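Local coordinates for protein intracellular protease/amidase (Salmonella enterica subsp. enterica serovar Typhimurium, PDB 4K2H) that is of unknown function but belongs to the DJ-1/PfpI family, binds zinc ions and may have peptidase activity, at residues K6-L11 with A65-V70. The protein carries 1 engineered substitution. Numbering follows the deposited sequence.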
ATOM      1  N   LYS A   6       9.610  18.040  -3.009  1.00 41.37           N
ATOM      2  CA  LYS A   6      10.314  16.739  -3.122  1.00 41.06           C
ATOM      3  C   LYS A   6      10.324  15.947  -1.814  1.00 36.92           C
ATOM      4  O   LYS A   6      10.699  16.487  -0.766  1.00 36.69           O
ATOM      5  CB  LYS A   6      11.779  16.974  -3.452  1.00 45.40           C
ATOM      6  CG  LYS A   6      12.150  17.119  -4.906  1.00 50.56           C
ATOM      7  CD  LYS A   6      13.678  17.007  -5.044  1.00 55.02           C
ATOM      8  CE  LYS A   6      14.421  17.806  -3.952  1.00 56.73           C
ATOM      9  NZ  LYS A   6      15.899  17.832  -4.131  1.00 58.13           N
ATOM     10  N   VAL A   7       9.979  14.666  -1.890  1.00 33.33           N
ATOM     11  CA  VAL A   7       9.938  13.797  -0.740  1.00 31.13           C
ATOM     12  C   VAL A   7      10.841  12.585  -0.981  1.00 30.34           C
ATOM     13  O   VAL A   7      10.817  12.012  -2.056  1.00 30.17           O
ATOM     14  CB  VAL A   7       8.500  13.320  -0.479  1.00 31.20           C
ATOM     15  CG1 VAL A   7       8.437  12.329   0.687  1.00 29.83           C
ATOM     16  CG2 VAL A   7       7.585  14.522  -0.222  1.00 31.47           C
ATOM     17  N   ALA A   8      11.657  12.247   0.020  1.00 28.76           N
ATOM     18  CA  ALA A   8      12.460  11.017   0.051  1.00 29.11           C
ATOM     19  C   ALA A   8      11.779   9.966   0.941  1.00 28.11           C
ATOM     20  O   ALA A   8      11.399  10.264   2.083  1.00 27.88           O
ATOM     21  CB  ALA A   8      13.870  11.301   0.579  1.00 28.59           C
ATOM     22  N   VAL A   9      11.617   8.755   0.429  1.00 26.55           N
ATOM     23  CA  VAL A   9      11.062   7.662   1.232  1.00 26.07           C
ATOM     24  C   VAL A   9      12.214   6.693   1.406  1.00 26.39           C
ATOM     25  O   VAL A   9      12.777   6.197   0.425  1.00 25.65           O
ATOM     26  CB  VAL A   9       9.872   6.981   0.536  1.00 26.62           C
ATOM     27  CG1 VAL A   9       9.318   5.810   1.357  1.00 26.23           C
ATOM     28  CG2 VAL A   9       8.771   7.986   0.261  1.00 26.98           C
ATOM     29  N   LEU A  10      12.609   6.457   2.648  1.00 26.45           N
ATOM     30  CA  LEU A  10      13.759   5.595   2.889  1.00 26.35           C
ATOM     31  C   LEU A  10      13.298   4.152   2.974  1.00 25.32           C
ATOM     32  O   LEU A  10      12.363   3.816   3.703  1.00 25.20           O
ATOM     33  CB  LEU A  10      14.498   5.984   4.181  1.00 26.39           C
ATOM     34  CG  LEU A  10      14.962   7.439   4.281  1.00 26.76           C
ATOM     35  CD1 LEU A  10      15.865   7.615   5.480  1.00 26.99           C
ATOM     36  CD2 LEU A  10      15.674   7.913   3.033  1.00 27.23           C
ATOM     37  N   LEU A  11      13.990   3.299   2.233  1.00 25.20           N
ATOM     38  CA  LEU A  11      13.632   1.896   2.152  1.00 23.94           C
ATOM     39  C   LEU A  11      14.770   1.003   2.641  1.00 24.09           C
ATOM     40  O   LEU A  11      15.681   0.722   1.891  1.00 24.26           O
ATOM     41  CB  LEU A  11      13.254   1.527   0.718  1.00 23.38           C
ATOM     42  CG  LEU A  11      12.065   2.235   0.079  1.00 23.38           C
ATOM     43  CD1 LEU A  11      11.741   1.595  -1.269  1.00 23.08           C
ATOM     44  CD2 LEU A  11      10.822   2.253   0.971  1.00 23.06           C
ATOM     45  N   ALA A  65      21.740  16.347  -1.184  1.00 42.61           N
ATOM     46  CA  ALA A  65      20.384  16.655  -1.616  1.00 40.52           C
ATOM     47  C   ALA A  65      19.561  16.976  -0.402  1.00 39.04           C
ATOM     48  O   ALA A  65      19.736  16.384   0.655  1.00 37.13           O
ATOM     49  CB  ALA A  65      19.762  15.483  -2.350  1.00 40.95           C
ATOM     50  N   LEU A  66      18.650  17.914  -0.564  1.00 39.20           N
ATOM     51  CA  LEU A  66      17.861  18.391   0.535  1.00 38.80           C
ATOM     52  C   LEU A  66      16.407  18.342   0.120  1.00 36.89           C
ATOM     53  O   LEU A  66      15.930  19.172  -0.647  1.00 38.91           O
ATOM     54  CB  LEU A  66      18.302  19.808   0.872  1.00 41.45           C
ATOM     55  CG  LEU A  66      17.887  20.325   2.243  1.00 43.86           C
ATOM     56  CD1 LEU A  66      18.402  19.420   3.350  1.00 44.20           C
ATOM     57  CD2 LEU A  66      18.407  21.749   2.434  1.00 45.75           C
ATOM     58  N   PHE A  67      15.724  17.324   0.610  1.00 33.84           N
ATOM     59  CA  PHE A  67      14.326  17.085   0.350  1.00 32.28           C
ATOM     60  C   PHE A  67      13.481  17.934   1.292  1.00 32.67           C
ATOM     61  O   PHE A  67      13.938  18.325   2.366  1.00 33.39           O
ATOM     62  CB  PHE A  67      14.009  15.565   0.545  1.00 30.16           C
ATOM     63  CG  PHE A  67      14.657  14.689  -0.480  1.00 28.49           C
ATOM     64  CD1 PHE A  67      13.982  14.341  -1.639  1.00 28.26           C
ATOM     65  CD2 PHE A  67      15.956  14.263  -0.322  1.00 28.25           C
ATOM     66  CE1 PHE A  67      14.599  13.588  -2.632  1.00 27.72           C
ATOM     67  CE2 PHE A  67      16.563  13.463  -1.284  1.00 28.37           C
ATOM     68  CZ  PHE A  67      15.889  13.142  -2.446  1.00 28.38           C
ATOM     69  N   ASP A  68      12.239  18.181   0.900  1.00 33.39           N
ATOM     70  CA  ASP A  68      11.299  18.924   1.728  1.00 33.69           C
ATOM     71  C   ASP A  68      10.717  18.037   2.805  1.00 33.66           C
ATOM     72  O   ASP A  68      10.278  18.537   3.858  1.00 33.67           O
ATOM     73  CB  ASP A  68      10.187  19.513   0.869  1.00 34.43           C
ATOM     74  CG  ASP A  68      10.718  20.497  -0.163  1.00 36.36           C
ATOM     75  OD1 ASP A  68      11.213  21.582   0.222  1.00 37.03           O
ATOM     76  OD2 ASP A  68      10.670  20.175  -1.359  1.00 37.24           O
ATOM     77  N   ALA A  69      10.683  16.728   2.537  1.00 31.99           N
ATOM     78  CA  ALA A  69      10.265  15.766   3.550  1.00 31.10           C
ATOM     79  C   ALA A  69      11.000  14.464   3.421  1.00 30.45           C
ATOM     80  O   ALA A  69      11.384  14.057   2.319  1.00 32.11           O
ATOM     81  CB  ALA A  69       8.779  15.502   3.466  1.00 30.95           C
ATOM     82  N   VAL A  70      11.155  13.791   4.553  1.00 30.06           N
ATOM     83  CA  VAL A  70      11.745  12.441   4.613  1.00 28.79           C
ATOM     84  C   VAL A  70      10.781  11.516   5.332  1.00 27.58           C
ATOM     85  O   VAL A  70      10.493  11.688   6.521  1.00 27.40           O
ATOM     86  CB  VAL A  70      13.064  12.460   5.399  1.00 28.81           C
ATOM     87  CG1 VAL A  70      13.672  11.077   5.499  1.00 29.22           C
ATOM     88  CG2 VAL A  70      14.019  13.445   4.763  1.00 29.49           C
TER
HETATM   89  O   HOH W   1      18.300  19.374  -3.036  1.00 48.51           O
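Lys6 and Asp68 pair through their backbones and through one carboxylate. Lys6 N donates to Asp68 OD2 at 2.9 Å, nearly straight, using the anti lone pair of that oxygen. Asp68 CG lies beside its own backbone N (chi1 -62°), which turns the carboxylate back to Lys6. Lys6 O takes Asp68 N at 2.8 Å in its carbonyl plane, and Ala69 N more weakly at 3.3 Å. Ala8 N bonds Ala69 O at 2.9 Å. Val7 and Ala69, then Ala8 and Val70, form parallel bridges.

The Phe67 ring is held between two groups on opposite faces. Ala8 CB sits 3.6 Å from the ring centroid, a CH-pi contact. Lys6 NZ lies over the other face, 4.8 Å from the centroid, in a cation-pi contact. The same ammonium donates to a water that also accepts from Leu66 N.

Apolar contacts are few: Val7 CG2 meets Ala69 CB, and Leu10 CG meets Val70 CG1 at 4.0 Å. Leu166 and Leu170 of helix 159-171 pack on Ala69, while Phe91 of helix 86-97 touches Phe67. Strands 6-11 and 69-72 are thus neighbours inside the parallel sheet, between flanking helices, of the Rossmann-like alpha/beta fold of the DJ-1/PfpI family.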